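Local coordinates for protein hydroquinone dioxygenase small subunit (Pseudomonas sp., PDB 4ZXA) that forms, with a large subunit, the two-subunit hydroquinone 1,2-dioxygenase PnpCD, a cupin enzyme that probably uses ferrous iron and oxygen to open the hydroquinone ring, at residues L66-Q71 with G88-E93; K48-V53 with F140-P145; H34-N39 with E160-I165. One frame throughout, in Å; residues are numbered along the deposited sequence.

How the interactions relate
Interactions 1 and 2 lie side by side, their centres about 5 Å apart. Interaction 1 joins strand 61-69 to 89-97 of the other sheet; interaction 2 joins the turn leading into strand 52-58, neighbour of 61-69, to 136-142, neighbour of 89-97. Interaction 2 is buried and built on aromatic and methyl groups, whereas interaction 1 is only partly buried, passing from a methyl contact inside to charged and amide groups near the surface. Interaction 3, its centre about 20 Å from that of interaction 2, is also buried, but far from the chain's centre; direct packing and two bridging waters join 34-39 to the C-terminal helix beside the large subunit. Its Lys161 packs on Glu51 and Val53.

Interaction 1 (L66-Q71 with G88-E93); sequences LRAEGQ and GEVRVE
Ala68 and Val90 meet methyl to methyl: the CB of Ala68 points at the opposing strand, and Val90 answers with one branch, its CG2, at 3.7 Å from Ala68 CB. The choice of branch follows from the valine torsion. With CG1 anti to the backbone N (chi1 -180°), CG2 lies beside that N, where it meets the alanine methyl. Ile148 packs against both residues, and Phe140 lies against Val90, closing a small apolar cluster. The two strands belong to different sheets of the cupin beta-sandwich, 61-69 in the mixed sheet and 89-97 in the antiparallel one. No hydrogen bond links the two segments. At Gly70, whose backbone angles suit glycine, the chain turns the corner from one sheet to the other, so that Gln71 already belongs to the second. Measured across this corner, the direction from Ala68 to Gln71 differs by 37° from that of Val90 to Glu93. The extended side chain of Gln71 brings NE2 to 4.4 Å from Glu93 OE2, while the amide N-H is used by Glu141 OE2. Glu93 OE2 and Glu141 OE2 also lie close together, like charges whose repulsion is probably eased by the Gln71 amide and by Arg139, which forms a salt bridge with Glu93 OE1. On strand 61-69, Arg67 and Glu69, two residues apart, form a salt bridge within their own segment. Arg67 NE donates to Glu69 OE1 at 2.8 Å, with an N-H...O angle of 165°; the oxygen lies almost exactly in the guanidinium plane and is met nearly along its own C-O direction.

Interaction 2 (K48-V53 with F140-P145); sequences KPYEKV and FEASRP
Phe140 starts the segment with its CB pressed against the Tyr50 ring, 3.3 Å from CE1. Its CG stands beside the backbone N and anti to the carbonyl carbon (chi1 -65°), which carries the ring along the tyrosine rather than over it: Phe140 CD2 lies 3.6 Å from Tyr50 CE1. The two rings therefore meet rim to rim, planes 9° apart and centroids 5.8 Å apart, without stacking. Glu141 sends its side chain to the other side of the strand, and its backbone is hydrogen-bonded to that of Arg91. Ala142 turns back, placing CB 3.7 Å from Tyr50 OH; that hydroxyl is hydrogen-bonded to Gly70 O. Past it the chain turns a corner at Ser143 and Arg144 and enters the other sheet at Pro145. Tyr50 is delivered from a type II beta turn, Lys48 to Glu51, closed by Glu51 N to Lys48 O and braced by Lys48 N to Glu51 OE1 at 3.2 Å. With Ile148 touching both side chains, and Val92 against Phe140, the pair belongs to the apolar filling between the two sheets of a cupin beta-sandwich.

Interaction 3 (H34-N39 with E160-I165); sequences HYAFSN and EKWAEI
The carbonyl O of Ile165 is gripped by two waters that tie it to the segment 34-39. One water donates to Ile165 O at 2.7 Å and also to Phe37 O, so it bridges two carbonyl oxygens that lie 3.8 Å apart; the other donates to Ile165 O and accepts from Asn39 N. These waters satisfy the carbonyl of the last residue of the one-turn helix 162-165, whose start is marked by Lys161 O accepting from both Glu164 N and Ile165 N. Ser38 comes up against the same carbonyl, its CB 3.3 Å from Ile165 O. The isoleucine has CG1 between its backbone N and carbonyl carbon (chi1 56°), and from there CD1 reaches alongside Ser38, 4.1 Å from OG. Two residues before Ser38, Ala36 CB makes a loose contact with CZ3 of Trp162. The indole is held from its far side by a nearly straight bond (172°) from NE1 to Glu160 OE2, 3.0 Å long; this oxygen lies in the ring plane, but is met on its anti side, 29° out of the carboxylate plane. Trp162 packs on Val54 and Leu57 of strand 52-58 and on Ile337 of the large subunit. Asn39 N-caps helix 40-45, and the C-terminal helix packs beside strand 52-58 and strand 38-39, whose antiparallel pairing runs on into the large subunit.

Interaction 1 (L66-Q71 with G88-E93)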
loop_
_atom_site.group_PDB
_atom_site.type_symbol
_atom_site.label_atom_id
_atom_site.label_comp_id
_atom_site.label_asym_id
_atom_site.label_seq_id
_atom_site.Cartn_x
_atom_site.Cartn_y
_atom_site.Cartn_z
ATOM N N LEU A 66 1.145 -0.840 -40.435
ATOM C CA LEU A 66 0.750 -1.127 -41.818
ATOM C C LEU A 66 -0.568 -1.891 -41.897
ATOM O O LEU A 66 -0.800 -2.867 -41.151
ATOM C CB LEU A 66 1.829 -1.914 -42.572
ATOM C CG LEU A 66 3.135 -1.213 -42.940
ATOM C CD1 LEU A 66 3.934 -0.882 -41.689
ATOM C CD2 LEU A 66 3.952 -2.090 -43.875
ATOM N N ARG A 67 -1.426 -1.446 -42.813
ATOM C CA ARG A 67 -2.613 -2.205 -43.161
ATOM C C ARG A 67 -2.224 -3.240 -44.212
ATOM O O ARG A 67 -1.956 -2.898 -45.366
ATOM C CB ARG A 67 -3.714 -1.282 -43.691
ATOM C CG ARG A 67 -5.025 -1.992 -43.991
ATOM C CD ARG A 67 -5.991 -1.137 -44.816
ATOM N NE ARG A 67 -7.087 -1.971 -45.295
ATOM C CZ ARG A 67 -8.157 -2.270 -44.571
ATOM N NH1 ARG A 67 -8.281 -1.757 -43.348
ATOM N NH2 ARG A 67 -9.103 -3.066 -45.067
ATOM N N ALA A 68 -2.179 -4.505 -43.810
ATOM C CA ALA A 68 -1.844 -5.579 -44.736
ATOM C C ALA A 68 -3.082 -6.017 -45.535
ATOM O O ALA A 68 -4.019 -6.619 -44.993
ATOM C CB ALA A 68 -1.236 -6.758 -43.980
ATOM N N GLU A 69 -3.079 -5.696 -46.822
ATOM C CA GLU A 69 -4.179 -6.046 -47.709
ATOM C C GLU A 69 -3.647 -6.240 -49.121
ATOM O O GLU A 69 -3.189 -5.297 -49.767
ATOM C CB GLU A 69 -5.256 -4.960 -47.692
ATOM C CG GLU A 69 -6.474 -5.308 -48.531
ATOM C CD GLU A 69 -7.548 -4.236 -48.480
ATOM O OE1 GLU A 69 -7.337 -3.219 -47.776
ATOM O OE2 GLU A 69 -8.601 -4.411 -49.139
ATOM N N GLY A 70 -3.697 -7.470 -49.601
ATOM C CA GLY A 70 -3.121 -7.752 -50.896
ATOM C C GLY A 70 -1.618 -7.921 -50.810
ATOM O O GLY A 70 -1.099 -8.518 -49.868
ATOM N N GLN A 71 -0.910 -7.393 -51.800
ATOM C CA GLN A 71 0.522 -7.615 -51.897
ATOM C C GLN A 71 1.242 -6.284 -51.846
ATOM O O GLN A 71 0.897 -5.375 -52.596
ATOM C CB GLN A 71 0.838 -8.314 -53.202
ATOM C CG GLN A 71 2.262 -8.763 -53.357
ATOM C CD GLN A 71 2.576 -9.092 -54.806
ATOM O OE1 GLN A 71 2.386 -8.254 -55.694
ATOM N NE2 GLN A 71 3.044 -10.316 -55.057
ATOM N N GLY A 88 -4.695 -10.841 -38.447
ATOM C CA GLY A 88 -4.720 -11.397 -39.781
ATOM C C GLY A 88 -3.559 -12.340 -39.989
ATOM O O GLY A 88 -3.013 -12.897 -39.032
ATOM N N GLU A 89 -3.168 -12.513 -41.243
ATOM C CA GLU A 89 -2.118 -13.456 -41.566
ATOM C C GLU A 89 -1.314 -12.968 -42.764
ATOM O O GLU A 89 -1.840 -12.776 -43.858
ATOM C CB GLU A 89 -2.741 -14.824 -41.828
ATOM C CG GLU A 89 -1.760 -15.930 -42.130
ATOM C CD GLU A 89 -2.426 -17.301 -42.081
ATOM O OE1 GLU A 89 -1.822 -18.271 -42.604
ATOM O OE2 GLU A 89 -3.550 -17.400 -41.517
ATOM N N VAL A 90 -0.031 -12.734 -42.552
ATOM C CA VAL A 90 0.785 -12.210 -43.629
ATOM C C VAL A 90 1.836 -13.220 -44.035
ATOM O O VAL A 90 2.434 -13.883 -43.192
ATOM C CB VAL A 90 1.455 -10.890 -43.236
ATOM C CG1 VAL A 90 2.296 -10.361 -44.379
ATOM C CG2 VAL A 90 0.409 -9.868 -42.829
ATOM N N ARG A 91 2.024 -13.352 -45.339
ATOM C CA ARG A 91 3.125 -14.113 -45.896
ATOM C C ARG A 91 4.221 -13.106 -46.242
ATOM O O ARG A 91 3.945 -12.056 -46.824
ATOM C CB ARG A 91 2.646 -14.851 -47.149
ATOM C CG ARG A 91 3.740 -15.481 -47.998
ATOM C CD ARG A 91 3.139 -16.273 -49.160
ATOM N NE ARG A 91 4.170 -16.989 -49.898
ATOM C CZ ARG A 91 4.870 -16.445 -50.890
ATOM N NH1 ARG A 91 4.620 -15.192 -51.248
ATOM N NH2 ARG A 91 5.809 -17.145 -51.526
ATOM N N VAL A 92 5.458 -13.409 -45.872
ATOM C CA VAL A 92 6.565 -12.498 -46.144
ATOM C C VAL A 92 7.594 -13.197 -47.035
ATOM O O VAL A 92 8.177 -14.208 -46.630
ATOM C CB VAL A 92 7.232 -11.984 -44.819
ATOM C CG1 VAL A 92 8.282 -10.911 -45.107
ATOM C CG2 VAL A 92 6.179 -11.444 -43.847
ATOM N N GLU A 93 7.801 -12.664 -48.243
ATOM C CA GLU A 93 8.768 -13.220 -49.195
ATOM C C GLU A 93 10.122 -12.540 -49.055
ATOM O O GLU A 93 10.189 -11.316 -48.946
ATOM C CB GLU A 93 8.308 -12.995 -50.631
ATOM C CG GLU A 93 7.156 -13.846 -51.101
ATOM C CD GLU A 93 6.497 -13.272 -52.356
ATOM O OE1 GLU A 93 7.201 -13.061 -53.372
ATOM O OE2 GLU A 93 5.274 -13.017 -52.315
#

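Interaction 2 (K48-V53 with F140-P145)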
loop_
_atom_site.group_PDB
_atom_site.type_symbol
_atom_site.label_atom_id
_atom_site.label_comp_id
_atom_site.label_asym_id
_atom_site.label_seq_id
_atom_site.Cartn_x
_atom_site.Cartn_y
_atom_site.Cartn_z
ATOM N N LYS A 48 -4.393 3.290 -46.318
ATOM C CA LYS A 48 -4.312 2.542 -47.567
ATOM C C LYS A 48 -3.445 1.318 -47.347
ATOM O O LYS A 48 -2.647 1.279 -46.419
ATOM C CB LYS A 48 -3.684 3.395 -48.663
ATOM C CG LYS A 48 -4.310 4.754 -48.869
ATOM C CD LYS A 48 -3.451 5.564 -49.845
ATOM C CE LYS A 48 -3.867 7.031 -49.894
ATOM N NZ LYS A 48 -3.802 7.680 -48.540
ATOM N N PRO A 49 -3.592 0.306 -48.202
ATOM C CA PRO A 49 -2.776 -0.884 -47.964
ATOM C C PRO A 49 -1.293 -0.565 -47.971
ATOM O O PRO A 49 -0.796 0.027 -48.931
ATOM C CB PRO A 49 -3.152 -1.791 -49.136
ATOM C CG PRO A 49 -4.587 -1.448 -49.378
ATOM C CD PRO A 49 -4.649 0.056 -49.195
ATOM N N TYR A 50 -0.616 -0.924 -46.883
ATOM C CA TYR A 50 0.841 -0.832 -46.775
ATOM C C TYR A 50 1.409 0.579 -46.694
ATOM O O TYR A 50 2.605 0.786 -46.847
ATOM C CB TYR A 50 1.513 -1.642 -47.882
ATOM C CG TYR A 50 1.193 -3.113 -47.782
ATOM C CD1 TYR A 50 1.707 -3.888 -46.737
ATOM C CD2 TYR A 50 0.362 -3.729 -48.715
ATOM C CE1 TYR A 50 1.415 -5.238 -46.636
ATOM C CE2 TYR A 50 0.065 -5.082 -48.622
ATOM C CZ TYR A 50 0.591 -5.835 -47.581
ATOM O OH TYR A 50 0.291 -7.184 -47.493
ATOM N N GLU A 51 0.538 1.548 -46.453
ATOM C CA GLU A 51 0.980 2.882 -46.100
ATOM C C GLU A 51 1.666 2.761 -44.727
ATOM O O GLU A 51 1.043 2.347 -43.746
ATOM C CB GLU A 51 -0.230 3.807 -46.004
ATOM C CG GLU A 51 0.080 5.277 -46.085
ATOM C CD GLU A 51 -1.138 6.116 -45.749
ATOM O OE1 GLU A 51 -2.264 5.560 -45.756
ATOM O OE2 GLU A 51 -0.979 7.325 -45.462
ATOM N N LYS A 52 2.946 3.104 -44.660
ATOM C CA LYS A 52 3.706 2.995 -43.416
ATOM C C LYS A 52 3.414 4.166 -42.457
ATOM O O LYS A 52 4.081 5.188 -42.492
ATOM C CB LYS A 52 5.198 2.862 -43.741
ATOM C CG LYS A 52 5.512 1.682 -44.702
ATOM C CD LYS A 52 6.984 1.693 -45.186
ATOM C CE LYS A 52 7.865 0.733 -44.390
ATOM N NZ LYS A 52 7.597 -0.730 -44.753
ATOM N N VAL A 53 2.402 4.022 -41.608
ATOM C CA VAL A 53 1.958 5.158 -40.806
ATOM C C VAL A 53 2.722 5.168 -39.503
ATOM O O VAL A 53 2.645 4.211 -38.718
ATOM C CB VAL A 53 0.422 5.142 -40.491
ATOM C CG1 VAL A 53 0.053 6.325 -39.592
ATOM C CG2 VAL A 53 -0.421 5.161 -41.780
ATOM N N PHE A 140 5.206 -8.367 -48.613
ATOM C CA PHE A 140 4.083 -8.816 -47.794
ATOM C C PHE A 140 2.899 -9.315 -48.643
ATOM O O PHE A 140 2.468 -8.637 -49.584
ATOM C CB PHE A 140 3.597 -7.663 -46.914
ATOM C CG PHE A 140 4.597 -7.201 -45.875
ATOM C CD1 PHE A 140 5.224 -8.104 -45.033
ATOM C CD2 PHE A 140 4.893 -5.853 -45.733
ATOM C CE1 PHE A 140 6.127 -7.668 -44.075
ATOM C CE2 PHE A 140 5.799 -5.413 -44.781
ATOM C CZ PHE A 140 6.414 -6.318 -43.954
ATOM N N GLU A 141 2.372 -10.488 -48.286
ATOM C CA GLU A 141 1.193 -11.083 -48.928
ATOM C C GLU A 141 0.057 -11.261 -47.929
ATOM O O GLU A 141 0.221 -11.956 -46.932
ATOM C CB GLU A 141 1.524 -12.479 -49.451
ATOM C CG GLU A 141 2.538 -12.529 -50.560
ATOM C CD GLU A 141 2.008 -11.936 -51.845
ATOM O OE1 GLU A 141 0.808 -11.554 -51.883
ATOM O OE2 GLU A 141 2.803 -11.850 -52.807
ATOM N N ALA A 142 -1.107 -10.691 -48.210
ATOM C CA ALA A 142 -2.233 -10.809 -47.291
ATOM C C ALA A 142 -3.554 -11.066 -48.019
ATOM O O ALA A 142 -4.045 -10.201 -48.753
ATOM C CB ALA A 142 -2.338 -9.558 -46.421
ATOM N N SER A 143 -4.132 -12.246 -47.803
ATOM C CA SER A 143 -5.407 -12.610 -48.421
ATOM C C SER A 143 -6.537 -11.828 -47.782
ATOM O O SER A 143 -7.479 -11.406 -48.460
ATOM C CB SER A 143 -5.686 -14.108 -48.264
ATOM O OG SER A 143 -4.610 -14.877 -48.762
ATOM N N ARG A 144 -6.440 -11.653 -46.466
ATOM C CA ARG A 144 -7.454 -10.934 -45.701
ATOM C C ARG A 144 -6.833 -9.752 -44.982
ATOM O O ARG A 144 -5.653 -9.776 -44.645
ATOM C CB ARG A 144 -8.131 -11.866 -44.695
ATOM C CG ARG A 144 -8.734 -13.112 -45.339
ATOM C CD ARG A 144 -9.761 -13.805 -44.438
ATOM N NE ARG A 144 -10.244 -15.045 -45.044
ATOM C CZ ARG A 144 -9.494 -16.133 -45.217
ATOM N NH1 ARG A 144 -8.222 -16.129 -44.828
ATOM N NH2 ARG A 144 -10.010 -17.224 -45.780
ATOM N N PRO A 145 -7.630 -8.706 -44.746
ATOM C CA PRO A 145 -7.108 -7.504 -44.091
ATOM C C PRO A 145 -6.504 -7.829 -42.721
ATOM O O PRO A 145 -7.134 -8.493 -41.891
ATOM C CB PRO A 145 -8.355 -6.617 -43.933
ATOM C CG PRO A 145 -9.333 -7.129 -44.955
ATOM C CD PRO A 145 -9.075 -8.610 -45.017
#

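Interaction 3 (H34-N39 with E160-I165)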
loop_
_atom_site.group_PDB
_atom_site.type_symbol
_atom_site.label_atom_id
_atom_site.label_comp_id
_atom_site.label_asym_id
_atom_site.label_seq_id
_atom_site.Cartn_x
_atom_site.Cartn_y
_atom_site.Cartn_z
ATOM N N HIS A 34 -0.282 15.895 -25.736
ATOM C CA HIS A 34 1.062 15.586 -25.276
ATOM C C HIS A 34 1.369 14.086 -25.307
ATOM O O HIS A 34 2.534 13.697 -25.375
ATOM C CB HIS A 34 1.311 16.198 -23.885
ATOM C CG HIS A 34 1.275 17.700 -23.868
ATOM N ND1 HIS A 34 0.761 18.426 -22.810
ATOM C CD2 HIS A 34 1.691 18.615 -24.780
ATOM C CE1 HIS A 34 0.858 19.717 -23.073
ATOM N NE2 HIS A 34 1.417 19.860 -24.260
ATOM N N TYR A 35 0.328 13.254 -25.300
ATOM C CA TYR A 35 0.497 11.802 -25.170
ATOM C C TYR A 35 0.495 11.046 -26.494
ATOM O O TYR A 35 0.517 9.813 -26.501
ATOM C CB TYR A 35 -0.566 11.213 -24.224
ATOM C CG TYR A 35 -0.514 11.831 -22.852
ATOM C CD1 TYR A 35 0.377 11.368 -21.902
ATOM C CD2 TYR A 35 -1.330 12.906 -22.519
ATOM C CE1 TYR A 35 0.446 11.956 -20.638
ATOM C CE2 TYR A 35 -1.269 13.504 -21.259
ATOM C CZ TYR A 35 -0.376 13.021 -20.326
ATOM O OH TYR A 35 -0.301 13.583 -19.082
ATOM N N ALA A 36 0.471 11.775 -27.605
ATOM C CA ALA A 36 0.447 11.157 -28.938
ATOM C C ALA A 36 -0.331 9.835 -28.952
ATOM O O ALA A 36 0.178 8.803 -29.363
ATOM C CB ALA A 36 1.876 10.951 -29.462
ATOM N N PHE A 37 -1.572 9.889 -28.491
ATOM C CA PHE A 37 -2.348 8.689 -28.191
ATOM C C PHE A 37 -3.164 8.192 -29.381
ATOM O O PHE A 37 -4.154 8.818 -29.759
ATOM C CB PHE A 37 -3.288 8.982 -27.026
ATOM C CG PHE A 37 -3.837 7.754 -26.366
ATOM C CD1 PHE A 37 -3.165 7.167 -25.307
ATOM C CD2 PHE A 37 -5.032 7.186 -26.803
ATOM C CE1 PHE A 37 -3.672 6.027 -24.686
ATOM C CE2 PHE A 37 -5.549 6.049 -26.194
ATOM C CZ PHE A 37 -4.870 5.467 -25.130
ATOM N N SER A 38 -2.753 7.076 -29.971
ATOM C CA SER A 38 -3.538 6.471 -31.044
ATOM C C SER A 38 -3.792 4.989 -30.779
ATOM O O SER A 38 -3.470 4.479 -29.714
ATOM C CB SER A 38 -2.842 6.652 -32.392
ATOM O OG SER A 38 -1.700 5.825 -32.486
ATOM N N ASN A 39 -4.376 4.302 -31.753
ATOM C CA ASN A 39 -4.629 2.868 -31.638
ATOM C C ASN A 39 -4.366 2.205 -32.985
ATOM O O ASN A 39 -4.926 2.618 -33.995
ATOM C CB ASN A 39 -6.065 2.627 -31.193
ATOM C CG ASN A 39 -6.404 1.164 -31.107
ATOM O OD1 ASN A 39 -6.505 0.480 -32.130
ATOM N ND2 ASN A 39 -6.601 0.669 -29.885
ATOM N N GLU A 160 3.688 10.608 -41.700
ATOM C CA GLU A 160 3.256 11.193 -40.449
ATOM C C GLU A 160 1.923 11.900 -40.641
ATOM O O GLU A 160 1.748 12.690 -41.575
ATOM C CB GLU A 160 4.297 12.177 -39.921
ATOM C CG GLU A 160 5.577 11.524 -39.423
ATOM C CD GLU A 160 6.602 12.557 -38.978
ATOM O OE1 GLU A 160 7.313 13.098 -39.847
ATOM O OE2 GLU A 160 6.679 12.852 -37.769
ATOM N N LYS A 161 0.976 11.606 -39.759
ATOM C CA LYS A 161 -0.304 12.295 -39.784
ATOM C C LYS A 161 -0.883 12.322 -38.387
ATOM O O LYS A 161 -2.014 11.873 -38.154
ATOM C CB LYS A 161 -1.271 11.641 -40.781
ATOM C CG LYS A 161 -1.327 10.104 -40.774
ATOM C CD LYS A 161 -2.740 9.635 -41.110
ATOM C CE LYS A 161 -2.760 8.417 -42.036
ATOM N NZ LYS A 161 -4.147 7.798 -42.097
ATOM N N TRP A 162 -0.090 12.855 -37.462
ATOM C CA TRP A 162 -0.438 12.853 -36.048
ATOM C C TRP A 162 -1.824 13.441 -35.785
ATOM O O TRP A 162 -2.637 12.846 -35.083
ATOM C CB TRP A 162 0.651 13.568 -35.218
ATOM C CG TRP A 162 2.021 12.990 -35.454
ATOM C CD1 TRP A 162 2.973 13.471 -36.296
ATOM C CD2 TRP A 162 2.577 11.805 -34.854
ATOM N NE1 TRP A 162 4.085 12.663 -36.270
ATOM C CE2 TRP A 162 3.869 11.633 -35.394
ATOM C CE3 TRP A 162 2.100 10.870 -33.919
ATOM C CZ2 TRP A 162 4.701 10.571 -35.027
ATOM C CZ3 TRP A 162 2.923 9.814 -33.558
ATOM C CH2 TRP A 162 4.214 9.674 -34.115
ATOM N N ALA A 163 -2.104 14.603 -36.353
ATOM C CA ALA A 163 -3.365 15.279 -36.063
ATOM C C ALA A 163 -4.555 14.410 -36.460
ATOM O O ALA A 163 -5.632 14.508 -35.875
ATOM C CB ALA A 163 -3.422 16.644 -36.748
ATOM N N GLU A 164 -4.339 13.532 -37.429
ATOM C CA GLU A 164 -5.391 12.639 -37.887
ATOM C C GLU A 164 -5.606 11.448 -36.962
ATOM O O GLU A 164 -6.739 10.977 -36.814
ATOM C CB GLU A 164 -5.062 12.095 -39.270
ATOM C CG GLU A 164 -5.242 13.052 -40.419
ATOM C CD GLU A 164 -5.026 12.344 -41.749
ATOM O OE1 GLU A 164 -5.719 11.323 -41.993
ATOM O OE2 GLU A 164 -4.152 12.781 -42.532
ATOM N N ILE A 165 -4.524 10.939 -36.368
ATOM C CA ILE A 165 -4.612 9.678 -35.625
ATOM C C ILE A 165 -4.611 9.773 -34.093
ATOM O O ILE A 165 -5.071 8.851 -33.427
ATOM C CB ILE A 165 -3.532 8.661 -36.054
ATOM C CG1 ILE A 165 -2.123 9.248 -35.906
ATOM C CG2 ILE A 165 -3.780 8.189 -37.458
ATOM C CD1 ILE A 165 -1.048 8.177 -35.730
HETATM O O HOH W 1 -6.670 8.713 -31.250
HETATM O O HOH W 2 -5.980 5.993 -33.601
#